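Local coordinates for hemin degrading factor (Pseudomonas aeruginosa, PDB 4MF9), which binds heme and probably serves in both heme trafficking and heme degradation in this pathogen, at residues A[275-288]-A[291-303]. Numbering follows the deposited sequence.
Sequences HTGPVCNLKWLDDW and VLDPEFNLHLKTT
Strands 282-285, 288-293 and 296-301 form an antiparallel meander at one end of a nine-stranded sheet, and Asp-293 ties its middle strand to the connection arriving from strand 271-277. Its carboxylate grips two successive backbone amides: OD2 takes Cys-280 N at 2.8 Å through its syn lone pair, while OD1 takes Asn-281 N, 15° out of the carboxylate plane. Two bonds at separate oxygens fix the rotation of the carboxylate; a water that donates to OD2 and to Pro-278 O adds a bridge. Just beyond it, Leu-292 N bonds to Asn-281 O (2.8 Å), and Leu-282 faces Val-291 as a non-hydrogen-bonded pair.

Next to this carboxylate, the rings of His-275 and Phe-296 form an offset stack, planes at 4° and centroids 3.9 Å apart. Both side chains run with CG anti to the backbone N (chi1 176° for Phe-296), bringing the rings face to face; strand 271-277 belongs to the other nine-stranded sheet, so the stack joins the two sheets. The imidazole is held at both nitrogens: NE2 gives weak bonds to Gly-277 O and Pro-278 O, and ND1 is paired with Arg-92 on strand 88-93. The His-275 side chain lies about 12 Å from the bound heme. Val-279 CG1 touches the Phe-296 edge at CE2 and meets Val-291 CG1.

At the other end, past the type II' turn 285-288, the bent Lys-301 chain crosses the Trp-288 indole. Bends at chi2, chi3 and chi4 lay its CE over the indole face, 3.6 Å from the five-membered-ring centroid, a CH-pi contact; a water links NZ to Asp-287 OD2. Asp-287 O accepts from both Thr-302 N and Thr-302 OG1, the hydroxyl tilted from the carbonyl plane, joining the turn to the 3-10 segment.

The three-stranded meander, with 282-285 outermost, ends one sheet of the HemS/ChuX fold.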
loop_
_atom_site.group_PDB
_atom_site.type_symbol
_atom_site.label_atom_id
_atom_site.label_comp_id
_atom_site.label_asym_id
_atom_site.label_seq_id
_atom_site.Cartn_x
_atom_site.Cartn_y
_atom_site.Cartn_z
ATOM N N HIS A 275 5.117 -1.257 8.018
ATOM C CA HIS A 275 6.302 -1.854 8.614
ATOM C C HIS A 275 6.563 -1.160 9.936
ATOM O O HIS A 275 6.572 0.064 9.986
ATOM C CB HIS A 275 7.515 -1.650 7.726
ATOM C CG HIS A 275 8.822 -1.841 8.442
ATOM N ND1 HIS A 275 9.306 -3.085 8.786
ATOM C CD2 HIS A 275 9.735 -0.945 8.887
ATOM C CE1 HIS A 275 10.469 -2.949 9.399
ATOM N NE2 HIS A 275 10.750 -1.658 9.483
ATOM N N THR A 276 6.766 -1.936 10.997
ATOM C CA THR A 276 7.177 -1.385 12.283
ATOM C C THR A 276 8.562 -1.915 12.627
ATOM O O THR A 276 8.804 -3.118 12.566
ATOM C CB THR A 276 6.193 -1.755 13.403
ATOM O OG1 THR A 276 4.883 -1.269 13.072
ATOM C CG2 THR A 276 6.629 -1.146 14.722
ATOM N N GLY A 277 9.476 -1.016 12.964
ATOM C CA GLY A 277 10.816 -1.417 13.345
ATOM C C GLY A 277 11.864 -0.538 12.710
ATOM O O GLY A 277 11.546 0.416 12.001
ATOM N N PRO A 278 13.125 -0.813 12.956
ATOM C CA PRO A 278 14.214 -0.036 12.345
ATOM C C PRO A 278 14.407 -0.326 10.879
ATOM O O PRO A 278 13.928 -1.289 10.412
ATOM C CB PRO A 278 15.425 -0.504 13.119
ATOM C CG PRO A 278 15.085 -1.882 13.451
ATOM C CD PRO A 278 13.647 -1.857 13.828
ATOM N N VAL A 279 15.089 0.538 10.196
ATOM C CA VAL A 279 15.575 0.267 8.881
ATOM C C VAL A 279 17.085 0.288 8.977
ATOM O O VAL A 279 17.605 0.945 9.825
ATOM C CB VAL A 279 15.026 1.228 7.863
ATOM C CG1 VAL A 279 13.515 1.032 7.784
ATOM C CG2 VAL A 279 15.355 2.646 8.221
ATOM N N CYS A 280 17.774 -0.544 8.227
ATOM C CA CYS A 280 19.230 -0.642 8.373
ATOM C C CYS A 280 19.942 -0.405 7.065
ATOM O O CYS A 280 20.768 0.492 6.957
ATOM C CB CYS A 280 19.652 -2.012 8.918
ATOM S SG CYS A 280 18.937 -2.450 10.519
ATOM N N ASN A 281 19.576 -1.160 6.052
ATOM C CA ASN A 281 20.326 -1.144 4.837
ATOM C C ASN A 281 19.633 -0.377 3.801
ATOM O O ASN A 281 18.575 -0.742 3.446
ATOM C CB ASN A 281 20.529 -2.602 4.389
ATOM C CG ASN A 281 21.775 -2.766 3.636
ATOM O OD1 ASN A 281 21.815 -2.548 2.445
ATOM N ND2 ASN A 281 22.823 -3.126 4.332
ATOM N N LEU A 282 20.245 0.682 3.295
ATOM C CA LEU A 282 19.612 1.614 2.432
ATOM C C LEU A 282 20.421 1.829 1.162
ATOM O O LEU A 282 21.603 1.835 1.219
ATOM C CB LEU A 282 19.452 2.958 3.146
ATOM C CG LEU A 282 18.421 3.185 4.252
ATOM C CD1 LEU A 282 17.880 1.925 4.816
ATOM C CD2 LEU A 282 18.924 4.106 5.356
ATOM N N LYS A 283 19.769 2.045 0.046
ATOM C CA LYS A 283 20.478 2.277 -1.185
ATOM C C LYS A 283 19.747 3.055 -2.270
ATOM O O LYS A 283 18.595 2.797 -2.546
ATOM C CB LYS A 283 20.911 0.917 -1.725
ATOM C CG LYS A 283 21.453 0.938 -3.119
ATOM C CD LYS A 283 22.924 1.202 -3.122
ATOM C CE LYS A 283 23.672 -0.050 -2.764
ATOM N NZ LYS A 283 24.215 -0.877 -3.844
ATOM N N TRP A 284 20.455 3.935 -2.922
ATOM C CA TRP A 284 19.992 4.607 -4.088
ATOM C C TRP A 284 20.257 3.796 -5.373
ATOM O O TRP A 284 21.277 3.221 -5.532
ATOM C CB TRP A 284 20.708 5.920 -4.232
ATOM C CG TRP A 284 20.257 7.011 -3.321
ATOM C CD1 TRP A 284 20.805 7.357 -2.146
ATOM C CD2 TRP A 284 19.150 7.837 -3.515
ATOM N NE1 TRP A 284 20.112 8.383 -1.599
ATOM C CE2 TRP A 284 19.096 8.715 -2.444
ATOM C CE3 TRP A 284 18.197 7.948 -4.517
ATOM C CZ2 TRP A 284 18.083 9.669 -2.323
ATOM C CZ3 TRP A 284 17.213 8.898 -4.395
ATOM C CH2 TRP A 284 17.163 9.740 -3.318
ATOM N N LEU A 285 19.337 3.794 -6.307
ATOM C CA LEU A 285 19.592 3.356 -7.649
ATOM C C LEU A 285 18.815 4.264 -8.494
ATOM O O LEU A 285 17.625 4.202 -8.491
ATOM C CB LEU A 285 19.104 1.916 -7.873
ATOM C CG LEU A 285 19.714 0.978 -8.925
ATOM C CD1 LEU A 285 21.121 1.321 -9.250
ATOM C CD2 LEU A 285 19.648 -0.391 -8.312
ATOM N N ASP A 286 19.511 5.146 -9.188
ATOM C CA ASP A 286 18.882 6.126 -10.021
ATOM C C ASP A 286 17.870 6.917 -9.147
ATOM O O ASP A 286 18.212 7.266 -8.052
ATOM C CB ASP A 286 18.295 5.467 -11.241
ATOM C CG ASP A 286 19.354 5.147 -12.295
ATOM O OD1 ASP A 286 20.524 5.429 -12.045
ATOM O OD2 ASP A 286 18.956 4.647 -13.333
ATOM N N ASP A 287 16.658 7.117 -9.623
ATOM C CA ASP A 287 15.626 7.878 -8.881
ATOM C C ASP A 287 14.987 7.083 -7.740
ATOM O O ASP A 287 14.139 7.613 -6.993
ATOM C CB ASP A 287 14.502 8.329 -9.820
ATOM C CG ASP A 287 14.956 9.339 -10.849
ATOM O OD1 ASP A 287 15.982 10.022 -10.620
ATOM O OD2 ASP A 287 14.262 9.457 -11.887
ATOM N N TRP A 288 15.368 5.811 -7.626
ATOM C CA TRP A 288 14.827 4.927 -6.599
ATOM C C TRP A 288 15.624 5.027 -5.318
ATOM O O TRP A 288 16.848 4.816 -5.306
ATOM C CB TRP A 288 14.847 3.463 -7.050
ATOM C CG TRP A 288 13.904 3.137 -8.144
ATOM C CD1 TRP A 288 14.203 2.997 -9.466
ATOM C CD2 TRP A 288 12.505 2.879 -8.017
ATOM N NE1 TRP A 288 13.069 2.675 -10.176
ATOM C CE2 TRP A 288 12.011 2.602 -9.308
ATOM C CE3 TRP A 288 11.615 2.870 -6.937
ATOM C CZ2 TRP A 288 10.668 2.307 -9.550
ATOM C CZ3 TRP A 288 10.284 2.581 -7.176
ATOM C CH2 TRP A 288 9.822 2.304 -8.474
ATOM N N VAL A 291 14.904 0.735 0.780
ATOM C CA VAL A 291 15.223 0.028 2.017
ATOM C C VAL A 291 15.400 -1.431 1.621
ATOM O O VAL A 291 14.550 -1.987 0.925
ATOM C CB VAL A 291 14.108 0.169 3.066
ATOM C CG1 VAL A 291 14.408 -0.681 4.298
ATOM C CG2 VAL A 291 13.957 1.624 3.466
ATOM N N LEU A 292 16.448 -2.075 2.101
ATOM C CA LEU A 292 16.760 -3.416 1.654
ATOM C C LEU A 292 17.182 -4.348 2.732
ATOM O O LEU A 292 18.266 -4.844 2.771
ATOM C CB LEU A 292 17.809 -3.361 0.569
ATOM C CG LEU A 292 17.446 -2.589 -0.653
ATOM C CD1 LEU A 292 18.724 -2.366 -1.404
ATOM C CD2 LEU A 292 16.445 -3.328 -1.488
ATOM N N ASP A 293 16.286 -4.566 3.632
ATOM C CA ASP A 293 16.570 -5.366 4.818
ATOM C C ASP A 293 16.017 -6.781 4.650
ATOM O O ASP A 293 15.133 -7.011 3.813
ATOM C CB ASP A 293 15.972 -4.691 6.060
ATOM C CG ASP A 293 16.737 -3.442 6.470
ATOM O OD1 ASP A 293 17.951 -3.377 6.213
ATOM O OD2 ASP A 293 16.125 -2.524 7.048
ATOM N N PRO A 294 16.437 -7.685 5.500
ATOM C CA PRO A 294 16.080 -9.075 5.305
ATOM C C PRO A 294 14.554 -9.272 5.258
ATOM O O PRO A 294 14.089 -9.872 4.339
ATOM C CB PRO A 294 16.656 -9.717 6.542
ATOM C CG PRO A 294 17.855 -8.892 6.854
ATOM C CD PRO A 294 17.766 -7.601 6.096
ATOM N N GLU A 295 13.799 -8.753 6.202
ATOM C CA GLU A 295 12.364 -8.926 6.200
ATOM C C GLU A 295 11.543 -7.788 5.598
ATOM O O GLU A 295 10.371 -7.868 5.556
ATOM C CB GLU A 295 11.874 -9.311 7.571
ATOM C CG GLU A 295 12.676 -10.386 8.251
ATOM C CD GLU A 295 12.546 -11.771 7.589
ATOM O OE1 GLU A 295 11.455 -12.176 7.244
ATOM O OE2 GLU A 295 13.546 -12.500 7.469
ATOM N N PHE A 296 12.192 -6.764 5.113
ATOM C CA PHE A 296 11.491 -5.572 4.647
ATOM C C PHE A 296 12.222 -4.878 3.506
ATOM O O PHE A 296 13.371 -4.454 3.658
ATOM C CB PHE A 296 11.341 -4.582 5.813
ATOM C CG PHE A 296 10.713 -3.261 5.431
ATOM C CD1 PHE A 296 9.511 -3.221 4.744
ATOM C CD2 PHE A 296 11.305 -2.052 5.821
ATOM C CE1 PHE A 296 8.922 -2.005 4.418
ATOM C CE2 PHE A 296 10.732 -0.841 5.492
ATOM C CZ PHE A 296 9.531 -0.808 4.801
ATOM N N ASN A 297 11.577 -4.735 2.377
ATOM C CA ASN A 297 12.081 -3.945 1.294
ATOM C C ASN A 297 11.134 -2.818 0.926
ATOM O O ASN A 297 9.961 -2.984 0.981
ATOM C CB ASN A 297 12.330 -4.792 0.068
ATOM C CG ASN A 297 13.608 -5.594 0.136
ATOM O OD1 ASN A 297 14.249 -5.682 1.134
ATOM N ND2 ASN A 297 13.982 -6.132 -0.968
ATOM N N LEU A 298 11.649 -1.667 0.619
ATOM C CA LEU A 298 10.837 -0.533 0.269
ATOM C C LEU A 298 11.461 0.090 -0.956
ATOM O O LEU A 298 12.619 0.333 -0.955
ATOM C CB LEU A 298 10.790 0.446 1.448
ATOM C CG LEU A 298 10.007 1.733 1.240
ATOM C CD1 LEU A 298 8.545 1.461 1.458
ATOM C CD2 LEU A 298 10.473 2.921 2.078
ATOM N N HIS A 299 10.677 0.402 -1.954
ATOM C CA HIS A 299 11.182 1.006 -3.170
ATOM C C HIS A 299 10.414 2.293 -3.439
ATOM O O HIS A 299 9.229 2.262 -3.800
ATOM C CB HIS A 299 11.079 0.008 -4.347
ATOM C CG HIS A 299 11.716 -1.320 -4.065
ATOM N ND1 HIS A 299 13.068 -1.471 -3.843
ATOM C CD2 HIS A 299 11.182 -2.563 -3.965
ATOM C CE1 HIS A 299 13.341 -2.744 -3.617
ATOM N NE2 HIS A 299 12.210 -3.428 -3.682
ATOM N N LEU A 300 11.097 3.425 -3.253
ATOM C CA LEU A 300 10.495 4.755 -3.364
ATOM C C LEU A 300 11.012 5.573 -4.561
ATOM O O LEU A 300 12.182 5.970 -4.613
ATOM C CB LEU A 300 10.712 5.538 -2.052
ATOM C CG LEU A 300 10.328 7.019 -2.032
ATOM C CD1 LEU A 300 8.842 7.212 -2.291
ATOM C CD2 LEU A 300 10.745 7.702 -0.727
ATOM N N LYS A 301 10.140 5.903 -5.465
ATOM C CA LYS A 301 10.451 6.707 -6.571
ATOM C C LYS A 301 10.409 8.191 -6.164
ATOM O O LYS A 301 9.429 8.860 -6.319
ATOM C CB LYS A 301 9.440 6.387 -7.671
ATOM C CG LYS A 301 9.720 6.857 -9.064
ATOM C CD LYS A 301 11.185 6.905 -9.399
ATOM C CE LYS A 301 11.549 5.808 -10.348
ATOM N NZ LYS A 301 10.722 5.964 -11.539
ATOM N N THR A 302 11.528 8.671 -5.647
ATOM C CA THR A 302 11.648 10.037 -5.123
ATOM C C THR A 302 11.146 11.132 -6.060
ATOM O O THR A 302 10.649 12.163 -5.600
ATOM C CB THR A 302 13.091 10.353 -4.698
ATOM O OG1 THR A 302 13.966 10.330 -5.844
ATOM C CG2 THR A 302 13.551 9.333 -3.684
ATOM N N THR A 303 11.246 10.896 -7.365
ATOM C CA THR A 303 10.833 11.883 -8.362
ATOM C C THR A 303 9.323 12.037 -8.459
ATOM O O THR A 303 8.825 12.996 -9.047
ATOM C CB THR A 303 11.382 11.519 -9.749
ATOM O OG1 THR A 303 11.379 10.095 -9.888
ATOM C CG2 THR A 303 12.811 12.026 -9.894
HETATM O O HOH W 1 13.727 -3.267 8.390
HETATM O O HOH W 2 12.336 7.552 -13.426
#